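Local coordinates for acyl-CoA dehydrogenase family protein (Porphyromonas gingivalis, PDB 2OKU), which probably acts, as a whole protein, as an FAD-dependent acyl-CoA dehydrogenase, of which this fragment is the helical C-terminal domain, at residues R40-V52 with G102-R114. Sequence-based numbering, arbitrary orientation.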
ATOM      1  N   ARG A  40      15.249   2.325  -5.298  1.00 20.38           N
ATOM      2  CA  ARG A  40      15.949   3.106  -4.277  1.00 21.71           C
ATOM      3  C   ARG A  40      15.420   2.791  -2.868  1.00 20.08           C
ATOM      4  O   ARG A  40      16.215   2.660  -1.931  1.00 18.05           O
ATOM      5  CB  ARG A  40      15.884   4.619  -4.560  1.00 21.19           C
ATOM      6  CG  ARG A  40      16.772   5.038  -5.745  1.00 24.96           C
ATOM      7  CD  ARG A  40      16.722   6.556  -6.067  1.00 29.22           C
ATOM      8  NE  ARG A  40      16.948   7.411  -4.897  1.00 35.84           N
ATOM      9  CZ  ARG A  40      18.136   7.842  -4.438  1.00 38.54           C
ATOM     10  NH1 ARG A  40      19.295   7.500  -5.022  1.00 39.31           N
ATOM     11  NH2 ARG A  40      18.165   8.624  -3.356  1.00 37.94           N
HETATM   12  N   MSE A  41      14.099   2.679  -2.716  1.00 20.49           N
HETATM   13  CA  MSE A  41      13.509   2.287  -1.403  1.00 21.63           C
HETATM   14  C   MSE A  41      13.976   0.892  -0.951  1.00 21.07           C
HETATM   15  O   MSE A  41      14.178   0.645   0.249  1.00 20.37           O
HETATM   16  CB  MSE A  41      11.979   2.313  -1.448  1.00 21.32           C
HETATM   17  CG  MSE A  41      11.410   3.694  -1.625  1.00 21.86           C
HETATM   18 SE   MSE A  41       9.488   3.644  -1.874  1.00 30.82          SE
HETATM   19  CE  MSE A  41       9.015   3.108  -0.054  1.00 20.14           C
ATOM     20  N   THR A  42      14.138  -0.018  -1.910  1.00 20.64           N
ATOM     21  CA  THR A  42      14.630  -1.372  -1.629  1.00 20.08           C
ATOM     22  C   THR A  42      16.094  -1.320  -1.136  1.00 20.04           C
ATOM     23  O   THR A  42      16.425  -1.893  -0.095  1.00 19.15           O
ATOM     24  CB  THR A  42      14.480  -2.287  -2.859  1.00 20.18           C
ATOM     25  OG1 THR A  42      13.135  -2.218  -3.340  1.00 18.57           O
ATOM     26  CG2 THR A  42      14.847  -3.737  -2.545  1.00 19.87           C
ATOM     27  N   ASP A  43      16.949  -0.613  -1.859  1.00 20.52           N
ATOM     28  CA  ASP A  43      18.332  -0.432  -1.431  1.00 21.18           C
ATOM     29  C   ASP A  43      18.394   0.230  -0.039  1.00 21.04           C
ATOM     30  O   ASP A  43      19.228  -0.137   0.762  1.00 20.36           O
ATOM     31  CB  ASP A  43      19.130   0.434  -2.406  1.00 21.86           C
ATOM     32  CG  ASP A  43      19.258  -0.170  -3.812  1.00 23.56           C
ATOM     33  OD1 ASP A  43      19.006  -1.372  -4.014  1.00 23.62           O
ATOM     34  OD2 ASP A  43      19.610   0.607  -4.733  1.00 24.15           O
ATOM     35  N   ARG A  44      17.528   1.218   0.214  1.00 21.48           N
ATOM     36  CA  ARG A  44      17.476   1.916   1.520  1.00 21.96           C
ATOM     37  C   ARG A  44      17.116   0.957   2.657  1.00 21.22           C
ATOM     38  O   ARG A  44      17.742   0.978   3.726  1.00 20.95           O
ATOM     39  CB  ARG A  44      16.459   3.057   1.486  1.00 22.70           C
ATOM     40  CG  ARG A  44      16.668   4.152   2.495  1.00 26.11           C
ATOM     41  CD  ARG A  44      17.097   5.399   1.726  1.00 32.99           C
ATOM     42  NE  ARG A  44      17.583   6.502   2.546  1.00 34.65           N
ATOM     43  CZ  ARG A  44      16.832   7.417   3.131  1.00 35.40           C
ATOM     44  NH1 ARG A  44      15.504   7.360   3.059  1.00 34.45           N
ATOM     45  NH2 ARG A  44      17.435   8.391   3.818  1.00 36.09           N
ATOM     46  N   ALA A  45      16.127   0.096   2.421  1.00 20.58           N
ATOM     47  CA  ALA A  45      15.771  -0.935   3.409  1.00 20.15           C
ATOM     48  C   ALA A  45      16.950  -1.890   3.705  1.00 20.37           C
ATOM     49  O   ALA A  45      17.270  -2.128   4.844  1.00 19.44           O
ATOM     50  CB  ALA A  45      14.533  -1.734   2.930  1.00 19.60           C
ATOM     51  N   GLU A  46      17.591  -2.409   2.658  1.00 19.97           N
ATOM     52  CA  GLU A  46      18.733  -3.299   2.799  1.00 20.67           C
ATOM     53  C   GLU A  46      19.844  -2.604   3.574  1.00 20.08           C
ATOM     54  O   GLU A  46      20.460  -3.209   4.440  1.00 19.50           O
ATOM     55  CB  GLU A  46      19.247  -3.729   1.415  1.00 20.37           C
ATOM     56  CG  GLU A  46      20.466  -4.660   1.431  1.00 21.67           C
ATOM     57  CD  GLU A  46      20.904  -5.048   0.043  1.00 21.74           C
ATOM     58  OE1 GLU A  46      21.256  -4.131  -0.737  1.00 23.62           O
ATOM     59  OE2 GLU A  46      20.861  -6.251  -0.266  1.00 22.65           O
ATOM     60  N   ALA A  47      20.115  -1.349   3.225  1.00 20.66           N
ATOM     61  CA  ALA A  47      21.210  -0.600   3.851  1.00 20.81           C
ATOM     62  C   ALA A  47      20.928  -0.386   5.331  1.00 20.45           C
ATOM     63  O   ALA A  47      21.824  -0.521   6.146  1.00 21.10           O
ATOM     64  CB  ALA A  47      21.441   0.735   3.154  1.00 20.93           C
ATOM     65  N   LEU A  48      19.687  -0.071   5.681  1.00 20.10           N
ATOM     66  CA  LEU A  48      19.328   0.159   7.101  1.00 20.34           C
ATOM     67  C   LEU A  48      19.410  -1.138   7.917  1.00 20.36           C
ATOM     68  O   LEU A  48      19.893  -1.141   9.041  1.00 19.94           O
ATOM     69  CB  LEU A  48      17.935   0.779   7.241  1.00 20.12           C
ATOM     70  CG  LEU A  48      17.605   1.248   8.661  1.00 20.31           C
ATOM     71  CD1 LEU A  48      18.514   2.439   9.055  1.00 18.57           C
ATOM     72  CD2 LEU A  48      16.110   1.623   8.791  1.00 20.90           C
ATOM     73  N   ILE A  49      18.961  -2.246   7.324  1.00 20.75           N
ATOM     74  CA  ILE A  49      19.109  -3.550   7.970  1.00 21.23           C
ATOM     75  C   ILE A  49      20.583  -3.830   8.256  1.00 21.50           C
ATOM     76  O   ILE A  49      20.905  -4.224   9.378  1.00 21.94           O
ATOM     77  CB  ILE A  49      18.493  -4.680   7.113  1.00 20.73           C
ATOM     78  CG1 ILE A  49      16.972  -4.497   7.104  1.00 21.42           C
ATOM     79  CG2 ILE A  49      18.921  -6.091   7.647  1.00 20.39           C
ATOM     80  CD1 ILE A  49      16.202  -5.278   5.993  1.00 21.21           C
ATOM     81  N   ALA A  50      21.454  -3.607   7.257  1.00 21.67           N
ATOM     82  CA  ALA A  50      22.922  -3.761   7.412  1.00 22.24           C
ATOM     83  C   ALA A  50      23.485  -2.854   8.495  1.00 22.18           C
ATOM     84  O   ALA A  50      24.334  -3.282   9.288  1.00 22.73           O
ATOM     85  CB  ALA A  50      23.654  -3.509   6.088  1.00 21.43           C
ATOM     86  N   PHE A  51      23.034  -1.607   8.517  1.00 22.14           N
ATOM     87  CA  PHE A  51      23.442  -0.653   9.554  1.00 23.39           C
ATOM     88  C   PHE A  51      23.231  -1.230  10.962  1.00 23.92           C
ATOM     89  O   PHE A  51      24.103  -1.094  11.834  1.00 24.69           O
ATOM     90  CB  PHE A  51      22.726   0.695   9.382  1.00 23.58           C
ATOM     91  CG  PHE A  51      22.926   1.637  10.531  1.00 22.96           C
ATOM     92  CD1 PHE A  51      24.033   2.472  10.570  1.00 25.53           C
ATOM     93  CD2 PHE A  51      22.033   1.665  11.584  1.00 23.43           C
ATOM     94  CE1 PHE A  51      24.239   3.346  11.655  1.00 26.08           C
ATOM     95  CE2 PHE A  51      22.217   2.524  12.656  1.00 24.89           C
ATOM     96  CZ  PHE A  51      23.312   3.367  12.698  1.00 25.90           C
ATOM     97  N   VAL A  52      22.091  -1.872  11.175  1.00 23.66           N
ATOM     98  CA  VAL A  52      21.746  -2.464  12.480  1.00 24.31           C
ATOM     99  C   VAL A  52      22.470  -3.805  12.726  1.00 25.26           C
ATOM    100  O   VAL A  52      23.131  -3.976  13.765  1.00 26.48           O
ATOM    101  CB  VAL A  52      20.210  -2.671  12.641  1.00 23.44           C
ATOM    102  CG1 VAL A  52      19.888  -3.402  13.958  1.00 22.57           C
ATOM    103  CG2 VAL A  52      19.443  -1.321  12.571  1.00 19.59           C
ATOM    104  N   GLY A 102       5.012   5.927   1.447  1.00 18.94           N
ATOM    105  CA  GLY A 102       6.044   4.956   1.741  1.00 18.72           C
ATOM    106  C   GLY A 102       7.401   5.613   1.867  1.00 18.11           C
ATOM    107  O   GLY A 102       8.172   5.290   2.754  1.00 18.61           O
ATOM    108  N   GLN A 103       7.700   6.563   0.984  1.00 18.11           N
ATOM    109  CA  GLN A 103       8.982   7.277   1.062  1.00 18.66           C
ATOM    110  C   GLN A 103       9.100   8.088   2.361  1.00 18.11           C
ATOM    111  O   GLN A 103      10.124   8.053   3.013  1.00 18.35           O
ATOM    112  CB  GLN A 103       9.160   8.212  -0.140  1.00 18.25           C
ATOM    113  CG  GLN A 103       9.439   7.493  -1.437  1.00 19.80           C
ATOM    114  CD  GLN A 103       9.427   8.406  -2.649  1.00 20.82           C
ATOM    115  OE1 GLN A 103       8.697   9.404  -2.696  1.00 23.15           O
ATOM    116  NE2 GLN A 103      10.234   8.068  -3.637  1.00 23.84           N
ATOM    117  N   ALA A 104       8.046   8.813   2.713  1.00 18.63           N
ATOM    118  CA  ALA A 104       8.010   9.569   3.959  1.00 18.45           C
ATOM    119  C   ALA A 104       8.227   8.667   5.172  1.00 18.49           C
ATOM    120  O   ALA A 104       9.052   8.961   6.041  1.00 18.15           O
ATOM    121  CB  ALA A 104       6.706  10.345   4.091  1.00 18.08           C
ATOM    122  N   GLU A 105       7.520   7.546   5.208  1.00 18.36           N
ATOM    123  CA  GLU A 105       7.618   6.656   6.345  1.00 18.60           C
ATOM    124  C   GLU A 105       8.974   5.990   6.432  1.00 18.03           C
ATOM    125  O   GLU A 105       9.517   5.884   7.530  1.00 18.60           O
ATOM    126  CB  GLU A 105       6.464   5.636   6.358  1.00 18.80           C
ATOM    127  CG  GLU A 105       5.050   6.231   6.512  1.00 20.80           C
ATOM    128  CD  GLU A 105       4.925   7.102   7.757  1.00 23.88           C
ATOM    129  OE1 GLU A 105       5.195   6.611   8.846  1.00 23.31           O
ATOM    130  OE2 GLU A 105       4.619   8.290   7.628  1.00 26.19           O
ATOM    131  N   GLN A 106       9.564   5.619   5.293  1.00 17.77           N
ATOM    132  CA  GLN A 106      10.909   5.074   5.271  1.00 18.96           C
ATOM    133  C   GLN A 106      11.932   6.099   5.805  1.00 18.44           C
ATOM    134  O   GLN A 106      12.865   5.750   6.508  1.00 17.51           O
ATOM    135  CB  GLN A 106      11.321   4.655   3.868  1.00 18.84           C
ATOM    136  CG  GLN A 106      10.874   3.265   3.450  1.00 19.69           C
ATOM    137  CD  GLN A 106      11.774   2.703   2.357  1.00 21.43           C
ATOM    138  OE1 GLN A 106      12.313   3.454   1.530  1.00 20.10           O
ATOM    139  NE2 GLN A 106      11.933   1.372   2.339  1.00 19.04           N
ATOM    140  N   GLU A 107      11.739   7.363   5.458  1.00 19.00           N
ATOM    141  CA  GLU A 107      12.661   8.402   5.874  1.00 19.08           C
ATOM    142  C   GLU A 107      12.621   8.585   7.407  1.00 18.47           C
ATOM    143  O   GLU A 107      13.648   8.685   8.049  1.00 19.47           O
ATOM    144  CB  GLU A 107      12.336   9.708   5.157  1.00 19.24           C
ATOM    145  CG  GLU A 107      13.206  10.887   5.520  1.00 20.78           C
ATOM    146  CD  GLU A 107      14.718  10.660   5.485  1.00 25.09           C
ATOM    147  OE1 GLU A 107      15.222  10.004   4.551  1.00 22.79           O
ATOM    148  OE2 GLU A 107      15.418  11.204   6.377  1.00 26.65           O
ATOM    149  N   LYS A 108      11.427   8.575   7.977  1.00 19.32           N
ATOM    150  CA  LYS A 108      11.251   8.688   9.431  1.00 20.24           C
ATOM    151  C   LYS A 108      11.963   7.525  10.166  1.00 19.00           C
ATOM    152  O   LYS A 108      12.691   7.720  11.150  1.00 18.06           O
ATOM    153  CB  LYS A 108       9.761   8.690   9.778  1.00 21.16           C
ATOM    154  CG  LYS A 108       8.958   9.960   9.382  1.00 22.28           C
ATOM    155  CD  LYS A 108       7.481   9.645   9.643  1.00 24.53           C
ATOM    156  CE  LYS A 108       6.562  10.706   9.180  1.00 27.27           C
ATOM    157  NZ  LYS A 108       5.140  10.369   9.480  1.00 28.39           N
ATOM    158  N   ILE A 109      11.790   6.327   9.632  1.00 18.85           N
ATOM    159  CA  ILE A 109      12.414   5.137  10.202  1.00 19.05           C
ATOM    160  C   ILE A 109      13.930   5.219  10.059  1.00 19.03           C
ATOM    161  O   ILE A 109      14.656   5.042  11.028  1.00 18.42           O
ATOM    162  CB  ILE A 109      11.921   3.822   9.569  1.00 17.84           C
ATOM    163  CG1 ILE A 109      10.415   3.605   9.787  1.00 19.01           C
ATOM    164  CG2 ILE A 109      12.757   2.631  10.145  1.00 19.33           C
ATOM    165  CD1 ILE A 109       9.756   2.546   8.856  1.00 20.26           C
ATOM    166  N   ASP A 110      14.408   5.478   8.844  1.00 19.49           N
ATOM    167  CA  ASP A 110      15.854   5.569   8.593  1.00 19.62           C
ATOM    168  C   ASP A 110      16.562   6.598   9.523  1.00 19.53           C
ATOM    169  O   ASP A 110      17.580   6.295  10.120  1.00 19.67           O
ATOM    170  CB  ASP A 110      16.087   5.955   7.128  1.00 20.09           C
ATOM    171  CG  ASP A 110      17.534   5.857   6.744  1.00 21.54           C
ATOM    172  OD1 ASP A 110      18.012   4.740   6.583  1.00 23.24           O
ATOM    173  OD2 ASP A 110      18.174   6.907   6.607  1.00 22.12           O
ATOM    174  N   SER A 111      15.988   7.789   9.626  1.00 20.02           N
ATOM    175  CA  SER A 111      16.485   8.871  10.487  1.00 20.78           C
ATOM    176  C   SER A 111      16.540   8.456  11.975  1.00 20.96           C
ATOM    177  O   SER A 111      17.569   8.602  12.637  1.00 20.18           O
ATOM    178  CB  SER A 111      15.619  10.114  10.268  1.00 21.32           C
ATOM    179  OG  SER A 111      16.035  11.175  11.116  1.00 27.84           O
ATOM    180  N   TYR A 112      15.439   7.896  12.463  1.00 20.50           N
ATOM    181  CA  TYR A 112      15.356   7.415  13.832  1.00 20.37           C
ATOM    182  C   TYR A 112      16.377   6.343  14.150  1.00 19.78           C
ATOM    183  O   TYR A 112      17.112   6.455  15.120  1.00 19.25           O
ATOM    184  CB  TYR A 112      13.945   6.892  14.164  1.00 20.95           C
ATOM    185  CG  TYR A 112      13.915   6.292  15.576  1.00 20.61           C
ATOM    186  CD1 TYR A 112      13.682   7.105  16.677  1.00 21.16           C
ATOM    187  CD2 TYR A 112      14.148   4.955  15.779  1.00 21.11           C
ATOM    188  CE1 TYR A 112      13.673   6.585  17.977  1.00 23.46           C
ATOM    189  CE2 TYR A 112      14.129   4.406  17.075  1.00 21.50           C
ATOM    190  CZ  TYR A 112      13.890   5.247  18.164  1.00 23.06           C
ATOM    191  OH  TYR A 112      13.871   4.733  19.440  1.00 22.79           O
ATOM    192  N   VAL A 113      16.416   5.296  13.328  1.00 20.32           N
ATOM    193  CA  VAL A 113      17.319   4.165  13.553  1.00 20.37           C
ATOM    194  C   VAL A 113      18.788   4.572  13.493  1.00 21.23           C
ATOM    195  O   VAL A 113      19.607   4.134  14.329  1.00 21.35           O
ATOM    196  CB  VAL A 113      17.012   3.008  12.579  1.00 19.37           C
ATOM    197  CG1 VAL A 113      18.082   1.896  12.663  1.00 19.19           C
ATOM    198  CG2 VAL A 113      15.598   2.477  12.866  1.00 19.23           C
ATOM    199  N   ARG A 114      19.119   5.421  12.527  1.00 21.83           N
ATOM    200  CA  ARG A 114      20.491   5.897  12.371  1.00 22.60           C
ATOM    201  C   ARG A 114      20.942   6.878  13.469  1.00 23.16           C
ATOM    202  O   ARG A 114      22.134   6.963  13.763  1.00 25.03           O
ATOM    203  CB  ARG A 114      20.677   6.487  10.969  1.00 22.61           C
ATOM    204  CG  ARG A 114      20.696   5.379   9.894  1.00 21.89           C
ATOM    205  CD  ARG A 114      20.890   5.944   8.489  1.00 23.10           C
ATOM    206  NE  ARG A 114      20.776   4.877   7.493  1.00 20.90           N
ATOM    207  CZ  ARG A 114      21.777   4.079   7.140  1.00 23.52           C
ATOM    208  NH1 ARG A 114      22.980   4.242   7.673  1.00 23.88           N
ATOM    209  NH2 ARG A 114      21.588   3.140   6.224  1.00 22.19           N
TER
HETATM  210  O   HOH W   1      13.584   5.812   1.091  1.00 19.97           O
HETATM  211  O   HOH W   2      19.082   3.339   4.562  1.00 20.15           O
HETATM  212  O   HOH W   3      20.284   7.499   5.250  1.00 32.80           O
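The Arg44 guanidinium meets Glu107 at its edge and Asp110 over one face. Arg44 NH1 and NH2 both donate to Glu107 OE1, NH2 at 2.8 Å, with guanidinium and carboxylate nearly coplanar. Asp110 OD2, 3.2 Å from Arg44 NH2, lies well outside the guanidinium plane, so this salt bridge rests on charge alone. The aliphatic part of Arg114 lies on the Phe51 ring, CG standing 4.1 Å from the ring centroid and 5° off its normal, a CH-pi contact; Phe51 CG lies over one face of the Arg114 guanidinium, with Ala47 CB and Asp110 CG at its edge. Arg114 NE donates to Asp110 OD1 at 2.9 Å, and a water joins that OD1 to Arg44 O and Arg114 NH2. With CG anti to the backbone N (chi1 -171°), Leu48 swings its methyls in among Ile109, Asp110, Val113 and Arg114 as a knob; its CD1 is 3.7 Å from Val113 CG1. At the other end, Gln106 NE2 donates to Met41 O at 3.2 Å, from above the carbonyl plane, and also to Met71 O of helix 58-87, its stronger partner. The segments run nearly parallel, at 18° and 10.6 Å between axes, joining helices 32-53 and 92-115 of the bundle; helix 58-87 adjoins both.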